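KLLA0E08119p (Kluyveromyces lactis, PDB 3VA7) probably carboxylates urea to urea-1-carboxylate with ATP and hydrogencarbonate, using a biotin cofactor, as the urea carboxylase part of a longer bifunctional enzyme. Local coordinates at residues N960-I970 against R1007-P1015; T949-L957 against F1138-N1146. All coordinates share one frame; numbering follows the deposited sequence.

Interaction 1. Residues N960-I970 against R1007-P1015; sequences NVDFIADVNDI and RYLGTKYNP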
loop_
_atom_site.group_PDB
_atom_site.type_symbol
_atom_site.label_atom_id
_atom_site.label_comp_id
_atom_site.label_asym_id
_atom_site.label_seq_id
_atom_site.Cartn_x
_atom_site.Cartn_y
_atom_site.Cartn_z
ATOM N N ASN A 960 22.698 0.778 20.799
ATOM C CA ASN A 960 22.529 -0.674 20.714
ATOM C C ASN A 960 23.826 -1.395 20.286
ATOM O O ASN A 960 24.161 -2.517 20.780
ATOM C CB ASN A 960 21.346 -1.048 19.809
ATOM C CG ASN A 960 19.983 -0.509 20.314
ATOM O OD1 ASN A 960 19.871 0.093 21.406
ATOM N ND2 ASN A 960 18.928 -0.726 19.514
ATOM N N VAL A 961 24.597 -0.778 19.394
ATOM C CA VAL A 961 25.771 -1.479 18.895
ATOM C C VAL A 961 26.775 -1.575 19.994
ATOM O O VAL A 961 27.394 -2.632 20.169
ATOM C CB VAL A 961 26.331 -0.841 17.640
ATOM C CG1 VAL A 961 27.824 -1.311 17.336
ATOM C CG2 VAL A 961 25.370 -1.091 16.467
ATOM N N ASP A 962 26.881 -0.519 20.801
ATOM C CA ASP A 962 27.754 -0.537 21.969
ATOM C C ASP A 962 27.420 -1.608 23.031
ATOM O O ASP A 962 28.323 -2.273 23.543
ATOM C CB ASP A 962 27.796 0.839 22.617
ATOM C CG ASP A 962 28.562 1.850 21.791
ATOM O OD1 ASP A 962 29.480 1.467 21.043
ATOM O OD2 ASP A 962 28.240 3.045 21.910
ATOM N N PHE A 963 26.147 -1.762 23.366
ATOM C CA PHE A 963 25.688 -2.939 24.047
ATOM C C PHE A 963 26.153 -4.291 23.420
ATOM O O PHE A 963 26.750 -5.110 24.147
ATOM C CB PHE A 963 24.181 -2.906 24.168
ATOM C CG PHE A 963 23.605 -4.191 24.622
ATOM C CD1 PHE A 963 23.823 -4.640 25.918
ATOM C CD2 PHE A 963 22.874 -4.989 23.745
ATOM C CE1 PHE A 963 23.305 -5.872 26.342
ATOM C CE2 PHE A 963 22.358 -6.186 24.150
ATOM C CZ PHE A 963 22.575 -6.639 25.432
ATOM N N ILE A 964 25.901 -4.540 22.117
ATOM C CA ILE A 964 26.383 -5.785 21.536
ATOM C C ILE A 964 27.876 -5.870 21.830
ATOM O O ILE A 964 28.367 -6.888 22.366
ATOM C CB ILE A 964 26.319 -5.931 19.965
ATOM C CG1 ILE A 964 24.933 -5.746 19.298
ATOM C CG2 ILE A 964 27.018 -7.239 19.543
ATOM C CD1 ILE A 964 23.800 -5.908 20.171
ATOM N N ALA A 965 28.599 -4.807 21.473
ATOM C CA ALA A 965 30.076 -4.802 21.645
ATOM C C ALA A 965 30.481 -5.091 23.070
ATOM O O ALA A 965 31.307 -5.960 23.324
ATOM C CB ALA A 965 30.681 -3.516 21.189
ATOM N N ASP A 966 29.873 -4.397 24.007
ATOM C CA ASP A 966 30.245 -4.537 25.415
ATOM C C ASP A 966 29.934 -5.928 26.006
ATOM O O ASP A 966 30.761 -6.512 26.704
ATOM C CB ASP A 966 29.591 -3.392 26.205
ATOM C CG ASP A 966 30.047 -3.287 27.664
ATOM O OD1 ASP A 966 29.278 -2.636 28.421
ATOM O OD2 ASP A 966 31.136 -3.776 28.082
ATOM N N VAL A 967 28.753 -6.480 25.720
ATOM C CA VAL A 967 28.355 -7.733 26.357
ATOM C C VAL A 967 29.168 -8.892 25.776
ATOM O O VAL A 967 29.410 -9.937 26.423
ATOM C CB VAL A 967 26.827 -7.929 26.390
ATOM C CG1 VAL A 967 26.261 -8.187 24.977
ATOM C CG2 VAL A 967 26.459 -9.052 27.344
ATOM N N ASN A 968 29.659 -8.678 24.579
ATOM C CA ASN A 968 30.518 -9.665 23.961
ATOM C C ASN A 968 32.018 -9.431 24.139
ATOM O O ASN A 968 32.817 -10.220 23.663
ATOM C CB ASN A 968 30.186 -9.733 22.480
ATOM C CG ASN A 968 29.017 -10.610 22.205
ATOM O OD1 ASN A 968 29.158 -11.827 22.241
ATOM N ND2 ASN A 968 27.860 -10.018 21.920
ATOM N N ASP A 969 32.394 -8.331 24.789
ATOM C CA ASP A 969 33.783 -7.944 24.918
ATOM C C ASP A 969 34.527 -7.741 23.632
ATOM O O ASP A 969 35.640 -8.262 23.512
ATOM C CB ASP A 969 34.545 -9.005 25.680
ATOM C CG ASP A 969 34.835 -8.575 27.067
ATOM O OD1 ASP A 969 35.748 -7.686 27.257
ATOM O OD2 ASP A 969 34.092 -9.091 27.941
ATOM N N ILE A 970 33.936 -7.021 22.683
ATOM C CA ILE A 970 34.648 -6.706 21.446
ATOM C C ILE A 970 34.544 -5.217 21.199
ATOM O O ILE A 970 33.896 -4.559 21.972
ATOM C CB ILE A 970 34.090 -7.498 20.229
ATOM C CG1 ILE A 970 32.577 -7.246 20.043
ATOM C CG2 ILE A 970 34.404 -8.967 20.369
ATOM C CD1 ILE A 970 31.949 -8.114 18.982
ATOM N N ARG A 1007 28.115 -15.318 16.111
ATOM C CA ARG A 1007 26.897 -15.333 16.883
ATOM C C ARG A 1007 27.234 -14.731 18.190
ATOM O O ARG A 1007 27.981 -15.313 18.949
ATOM C CB ARG A 1007 26.332 -16.743 17.037
ATOM C CG ARG A 1007 26.055 -17.361 15.722
ATOM C CD ARG A 1007 25.774 -18.828 15.800
ATOM N NE ARG A 1007 25.618 -19.358 14.453
ATOM C CZ ARG A 1007 25.487 -20.659 14.156
ATOM N NH1 ARG A 1007 25.476 -21.573 15.116
ATOM N NH2 ARG A 1007 25.388 -21.045 12.871
ATOM N N TYR A 1008 26.646 -13.566 18.427
ATOM C CA TYR A 1008 26.922 -12.705 19.550
ATOM C C TYR A 1008 25.802 -12.777 20.572
ATOM O O TYR A 1008 24.605 -12.937 20.221
ATOM C CB TYR A 1008 27.038 -11.295 18.987
ATOM C CG TYR A 1008 28.304 -11.085 18.134
ATOM C CD1 TYR A 1008 29.428 -11.888 18.348
ATOM C CD2 TYR A 1008 28.400 -10.050 17.184
ATOM C CE1 TYR A 1008 30.596 -11.721 17.636
ATOM C CE2 TYR A 1008 29.602 -9.837 16.459
ATOM C CZ TYR A 1008 30.702 -10.695 16.688
ATOM O OH TYR A 1008 31.937 -10.573 16.017
ATOM N N LEU A 1009 26.160 -12.682 21.853
ATOM C CA LEU A 1009 25.145 -12.521 22.878
ATOM C C LEU A 1009 24.394 -11.188 22.690
ATOM O O LEU A 1009 24.853 -10.292 21.973
ATOM C CB LEU A 1009 25.815 -12.541 24.216
ATOM C CG LEU A 1009 26.509 -13.798 24.765
ATOM C CD1 LEU A 1009 26.936 -13.483 26.193
ATOM C CD2 LEU A 1009 25.550 -15.031 24.757
ATOM N N GLY A 1010 23.257 -11.024 23.340
ATOM C CA GLY A 1010 22.454 -9.829 23.118
ATOM C C GLY A 1010 21.188 -9.944 23.905
ATOM O O GLY A 1010 21.144 -10.686 24.895
ATOM N N THR A 1011 20.153 -9.238 23.484
ATOM C CA THR A 1011 18.865 -9.347 24.112
ATOM C C THR A 1011 17.899 -8.569 23.228
ATOM O O THR A 1011 18.312 -7.745 22.411
ATOM C CB THR A 1011 18.804 -8.733 25.545
ATOM O OG1 THR A 1011 17.501 -8.957 26.092
ATOM C CG2 THR A 1011 18.997 -7.185 25.538
ATOM N N LYS A 1012 16.619 -8.831 23.400
ATOM C CA LYS A 1012 15.599 -8.129 22.677
ATOM C C LYS A 1012 15.105 -7.078 23.636
ATOM O O LYS A 1012 15.346 -7.191 24.852
ATOM C CB LYS A 1012 14.530 -9.121 22.270
ATOM C CG LYS A 1012 15.019 -10.046 21.103
ATOM C CD LYS A 1012 14.715 -11.507 21.369
ATOM C CE LYS A 1012 14.932 -12.337 20.144
ATOM N NZ LYS A 1012 14.614 -13.741 20.397
ATOM N N TYR A 1013 14.477 -6.026 23.135
ATOM C CA TYR A 1013 14.111 -4.945 24.023
ATOM C C TYR A 1013 13.126 -5.380 25.134
ATOM O O TYR A 1013 12.362 -6.358 24.986
ATOM C CB TYR A 1013 13.507 -3.797 23.216
ATOM C CG TYR A 1013 14.484 -2.835 22.512
ATOM C CD1 TYR A 1013 15.717 -3.280 21.952
ATOM C CD2 TYR A 1013 14.151 -1.482 22.360
ATOM C CE1 TYR A 1013 16.579 -2.398 21.304
ATOM C CE2 TYR A 1013 15.022 -0.571 21.680
ATOM C CZ TYR A 1013 16.203 -1.031 21.168
ATOM O OH TYR A 1013 17.005 -0.141 20.516
ATOM N N ASN A 1014 13.173 -4.660 26.259
ATOM C CA ASN A 1014 12.262 -4.854 27.349
ATOM C C ASN A 1014 11.755 -3.515 27.853
ATOM O O ASN A 1014 12.430 -2.854 28.645
ATOM C CB ASN A 1014 12.964 -5.652 28.446
ATOM C CG ASN A 1014 12.241 -5.587 29.796
ATOM O OD1 ASN A 1014 12.897 -5.545 30.858
ATOM N ND2 ASN A 1014 10.918 -5.529 29.776
ATOM N N PRO A 1015 10.558 -3.094 27.423
ATOM C CA PRO A 1015 9.624 -3.720 26.495
ATOM C C PRO A 1015 10.011 -3.340 25.082
ATOM O O PRO A 1015 10.889 -2.494 24.894
ATOM C CB PRO A 1015 8.274 -3.022 26.829
ATOM C CG PRO A 1015 8.633 -1.687 27.190
ATOM C CD PRO A 1015 10.042 -1.788 27.871
#
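N968, where helix 960-967 gives out, holds the backbone of L1009 by both ends of its amide. Its CG stands beside its own backbone N (chi1 -83°), which keeps the amide close to the last turn while CB points toward 1007-1015. Beyond CB, CG rests against Y1008 CB at 3.8 Å. The tip then divides: OD1 accepts the N-H of L1009 at 3.1 Å (152° at the hydrogen), and ND2 gives a weak bond to L1009 O at 3.0 Å. ND2 also donates to I964 O at 3.2 Å, a carbonyl that N968 N reaches from the opposite face. With an alanine here, the N-H and carbonyl of L1009 would probably lose these mates, and 1007-1015 would be less firmly fixed to the helix end.

A Schellman motif, with positive phi at D969, turns the chain so that I970 CD1 sits over one face of the Y1008 ring, a CH-pi contact 4.0 Å from the centroid. I964 CG2 meets CD2 of the same ring at 3.9 Å. Just before I964, F963 crosses T1011 at about a right angle, its CZ 3.6 Å from T1011 CG2, and its CE2 lies near G1010 CA.

The helix thus packs on an extended segment of the carboxyltransferase domain that leads to Y1013, whose side chain is about 8 Å from both the bound biotin group and urea. Apolar side chains pack along the helix, whereas the N968 amide, standing in for a peptide group, bonds to the N-H of L1009 and, more weakly, to its carbonyl, in a segment outside regular secondary structure.

Interaction 2. Residues T949-L957 against F1138-N1146; sequences TIRSEAPWL and FARLIQVAN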
loop_
_atom_site.group_PDB
_atom_site.type_symbol
_atom_site.label_atom_id
_atom_site.label_comp_id
_atom_site.label_asym_id
_atom_site.label_seq_id
_atom_site.Cartn_x
_atom_site.Cartn_y
_atom_site.Cartn_z
ATOM N N THR A 949 10.375 8.141 24.556
ATOM C CA THR A 949 8.938 7.875 24.657
ATOM C C THR A 949 8.589 6.751 25.588
ATOM O O THR A 949 7.431 6.644 25.978
ATOM C CB THR A 949 8.290 7.568 23.328
ATOM O OG1 THR A 949 8.833 6.334 22.850
ATOM C CG2 THR A 949 8.522 8.691 22.339
ATOM N N ILE A 950 9.557 5.898 25.922
ATOM C CA ILE A 950 9.207 4.609 26.563
ATOM C C ILE A 950 10.112 4.220 27.707
ATOM O O ILE A 950 9.630 4.012 28.813
ATOM C CB ILE A 950 9.158 3.426 25.531
ATOM C CG1 ILE A 950 7.968 3.592 24.597
ATOM C CG2 ILE A 950 9.174 2.040 26.235
ATOM C CD1 ILE A 950 7.801 2.416 23.544
ATOM N N ARG A 951 11.410 4.090 27.407
ATOM C CA ARG A 951 12.417 3.746 28.372
ATOM C C ARG A 951 13.712 4.488 28.050
ATOM O O ARG A 951 14.341 4.215 27.010
ATOM C CB ARG A 951 12.712 2.257 28.327
ATOM C CG ARG A 951 13.598 1.829 29.483
ATOM C CD ARG A 951 13.411 0.367 29.788
ATOM N NE ARG A 951 14.314 -0.059 30.853
ATOM C CZ ARG A 951 14.220 -1.196 31.535
ATOM N NH1 ARG A 951 13.230 -2.047 31.293
ATOM N NH2 ARG A 951 15.105 -1.481 32.480
ATOM N N SER A 952 14.143 5.387 28.934
ATOM C CA SER A 952 15.301 6.230 28.618
ATOM C C SER A 952 16.661 5.657 29.052
ATOM O O SER A 952 17.727 6.115 28.580
ATOM C CB SER A 952 15.105 7.631 29.199
ATOM O OG SER A 952 15.355 7.608 30.598
ATOM N N GLU A 953 16.620 4.682 29.967
ATOM C CA GLU A 953 17.843 3.953 30.388
ATOM C C GLU A 953 17.622 2.463 30.421
ATOM O O GLU A 953 16.564 1.964 30.860
ATOM C CB GLU A 953 18.342 4.431 31.752
ATOM C CG GLU A 953 18.674 5.935 31.772
ATOM C CD GLU A 953 19.142 6.400 33.169
ATOM O OE1 GLU A 953 18.310 6.446 34.146
ATOM O OE2 GLU A 953 20.354 6.721 33.282
ATOM N N ALA A 954 18.637 1.732 29.986
ATOM C CA ALA A 954 18.531 0.281 29.958
ATOM C C ALA A 954 19.916 -0.176 29.648
ATOM O O ALA A 954 20.692 0.617 29.176
ATOM C CB ALA A 954 17.550 -0.174 28.894
ATOM N N PRO A 955 20.269 -1.435 29.980
ATOM C CA PRO A 955 21.640 -1.826 29.694
ATOM C C PRO A 955 21.947 -1.813 28.196
ATOM O O PRO A 955 23.114 -1.975 27.816
ATOM C CB PRO A 955 21.708 -3.262 30.244
ATOM C CG PRO A 955 20.647 -3.328 31.273
ATOM C CD PRO A 955 19.570 -2.408 30.855
ATOM N N TRP A 956 20.928 -1.672 27.329
ATOM C CA TRP A 956 21.187 -1.743 25.859
ATOM C C TRP A 956 21.066 -0.362 25.263
ATOM O O TRP A 956 20.999 -0.167 24.051
ATOM C CB TRP A 956 20.252 -2.765 25.125
ATOM C CG TRP A 956 18.795 -2.390 25.170
ATOM C CD1 TRP A 956 18.087 -1.610 24.274
ATOM C CD2 TRP A 956 17.888 -2.729 26.197
ATOM N NE1 TRP A 956 16.772 -1.465 24.692
ATOM C CE2 TRP A 956 16.640 -2.161 25.871
ATOM C CE3 TRP A 956 18.002 -3.487 27.363
ATOM C CZ2 TRP A 956 15.531 -2.328 26.669
ATOM C CZ3 TRP A 956 16.889 -3.641 28.164
ATOM C CH2 TRP A 956 15.676 -3.054 27.821
ATOM N N LEU A 957 20.990 0.609 26.145
ATOM C CA LEU A 957 20.792 1.993 25.775
ATOM C C LEU A 957 22.022 2.671 26.349
ATOM O O LEU A 957 22.601 2.166 27.313
ATOM C CB LEU A 957 19.542 2.485 26.445
ATOM C CG LEU A 957 18.268 1.924 25.862
ATOM C CD1 LEU A 957 17.093 2.559 26.636
ATOM C CD2 LEU A 957 18.166 2.271 24.356
ATOM N N PHE A 1138 24.842 -8.318 33.090
ATOM C CA PHE A 1138 23.952 -7.817 32.045
ATOM C C PHE A 1138 22.593 -8.492 32.096
ATOM O O PHE A 1138 21.571 -7.800 32.083
ATOM C CB PHE A 1138 24.565 -7.975 30.658
ATOM C CG PHE A 1138 25.333 -6.769 30.175
ATOM C CD1 PHE A 1138 24.680 -5.577 29.887
ATOM C CD2 PHE A 1138 26.709 -6.852 29.951
ATOM C CE1 PHE A 1138 25.382 -4.479 29.402
ATOM C CE2 PHE A 1138 27.435 -5.765 29.478
ATOM C CZ PHE A 1138 26.776 -4.569 29.202
ATOM N N ALA A 1139 22.571 -9.836 32.154
ATOM C CA ALA A 1139 21.278 -10.567 32.214
ATOM C C ALA A 1139 20.499 -10.156 33.445
ATOM O O ALA A 1139 19.277 -10.063 33.408
ATOM C CB ALA A 1139 21.448 -12.125 32.143
ATOM N N ARG A 1140 21.202 -9.873 34.534
ATOM C CA ARG A 1140 20.523 -9.414 35.743
ATOM C C ARG A 1140 19.923 -8.005 35.510
ATOM O O ARG A 1140 18.702 -7.778 35.638
ATOM C CB ARG A 1140 21.493 -9.461 36.928
ATOM C CG ARG A 1140 20.872 -9.126 38.258
ATOM C CD ARG A 1140 21.956 -9.009 39.321
ATOM N NE ARG A 1140 22.584 -7.682 39.397
ATOM C CZ ARG A 1140 21.988 -6.572 39.832
ATOM N NH1 ARG A 1140 20.710 -6.586 40.204
ATOM N NH2 ARG A 1140 22.668 -5.429 39.858
ATOM N N LEU A 1141 20.782 -7.082 35.092
ATOM C CA LEU A 1141 20.319 -5.732 34.777
ATOM C C LEU A 1141 19.167 -5.708 33.734
ATOM O O LEU A 1141 18.158 -5.001 33.953
ATOM C CB LEU A 1141 21.514 -4.796 34.439
ATOM C CG LEU A 1141 22.418 -4.500 35.664
ATOM C CD1 LEU A 1141 23.857 -3.952 35.365
ATOM C CD2 LEU A 1141 21.673 -3.595 36.637
ATOM N N ILE A 1142 19.285 -6.503 32.651
ATOM C CA ILE A 1142 18.304 -6.515 31.524
ATOM C C ILE A 1142 16.876 -6.845 31.985
ATOM O O ILE A 1142 15.871 -6.317 31.456
ATOM C CB ILE A 1142 18.767 -7.468 30.394
ATOM C CG1 ILE A 1142 20.066 -6.923 29.740
ATOM C CG2 ILE A 1142 17.648 -7.719 29.375
ATOM C CD1 ILE A 1142 20.877 -7.938 28.887
ATOM N N GLN A 1143 16.824 -7.677 33.024
ATOM C CA GLN A 1143 15.596 -8.197 33.622
ATOM C C GLN A 1143 14.807 -7.240 34.534
ATOM O O GLN A 1143 13.782 -7.667 35.083
ATOM C CB GLN A 1143 16.017 -9.339 34.536
ATOM C CG GLN A 1143 15.335 -10.595 34.363
ATOM C CD GLN A 1143 16.185 -11.743 34.853
ATOM O OE1 GLN A 1143 15.692 -12.569 35.611
ATOM N NE2 GLN A 1143 17.447 -11.840 34.386
ATOM N N VAL A 1144 15.319 -6.022 34.794
ATOM C CA VAL A 1144 14.631 -5.078 35.694
ATOM C C VAL A 1144 13.458 -4.533 34.891
ATOM O O VAL A 1144 13.686 -3.903 33.854
ATOM C CB VAL A 1144 15.549 -3.876 36.214
ATOM C CG1 VAL A 1144 14.727 -2.902 37.048
ATOM C CG2 VAL A 1144 16.806 -4.341 37.021
ATOM N N ALA A 1145 12.218 -4.803 35.329
ATOM C CA ALA A 1145 11.023 -4.252 34.669
ATOM C C ALA A 1145 11.127 -2.731 34.563
ATOM O O ALA A 1145 11.685 -2.097 35.443
ATOM C CB ALA A 1145 9.748 -4.644 35.405
ATOM N N ASN A 1146 10.624 -2.155 33.475
ATOM C CA ASN A 1146 10.599 -0.701 33.310
ATOM C C ASN A 1146 9.727 -0.063 34.415
ATOM O O ASN A 1146 8.848 -0.728 34.968
ATOM C CB ASN A 1146 10.074 -0.363 31.902
ATOM C CG ASN A 1146 10.322 1.092 31.491
ATOM O OD1 ASN A 1146 11.226 1.753 31.989
ATOM N ND2 ASN A 1146 9.508 1.584 30.567
#
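The R951 guanidinium has N1146 CA over one face and W956 CH2 over the other, with the carbonyl oxygens of E953 and V1144 at its edges, in plane. V1144 O is gripped end-on by two nitrogens of R951, NH1 at 3.2 Å and NH2 at 3.1 Å. The third, NE, donates to E953 O at 3.0 Å. The W956 ring carries A954 CB on one face, and the F1138 ring receives P955 CB at its edge, CD1 lying 3.8 Å from it.

R951 leaves its backbone with CG anti to N (chi1 -171°) and runs extended, passing N1146 in the opposite direction. The amide and guanidinium planes are only 9° apart, and N1146 OD1 lies alongside R951 CD at 3.4 Å. The other branch of that amide, ND2, donates to I950 O at 3.0 Å, from above the carbonyl plane. P955, in the type I turn from A954 to L957, presses CG against L1141 CB at 3.6 Å and also meets I1142 CG1.

The contact joins the loop after helix 937-949 to the C-terminal end of helix 1133-1142. Its buried arginine is met by neutral peptide carbonyls, N1014 O adding a weak bond to NH1, and the end of the helix just before V1144 would probably help to stabilise the positive charge.

Overall arrangement
From the N terminus, the chain leaves helix 937-949 through 949-957, the first half of interaction 2, and enters helix 960-967, which opens interaction 1. After strands 984-989 and 997-1001 it returns as 1007-1015, closing the inner loop of 36 residues. Only much later does helix 1133-1142 bring 1138-1146 back to close the outer loop, which encloses the first without crossing it. The centres lie 12 Å apart and the contacts touch directly: F1138 meets F963 edge-to-face, and the W956 and Y1013 rings meet. Carboxyltransferase helices and loops are thereby tied to helix 1133-1142, far along the chain; I950, at the other end of interaction 2, touches E1199 in the biotin-carrying region.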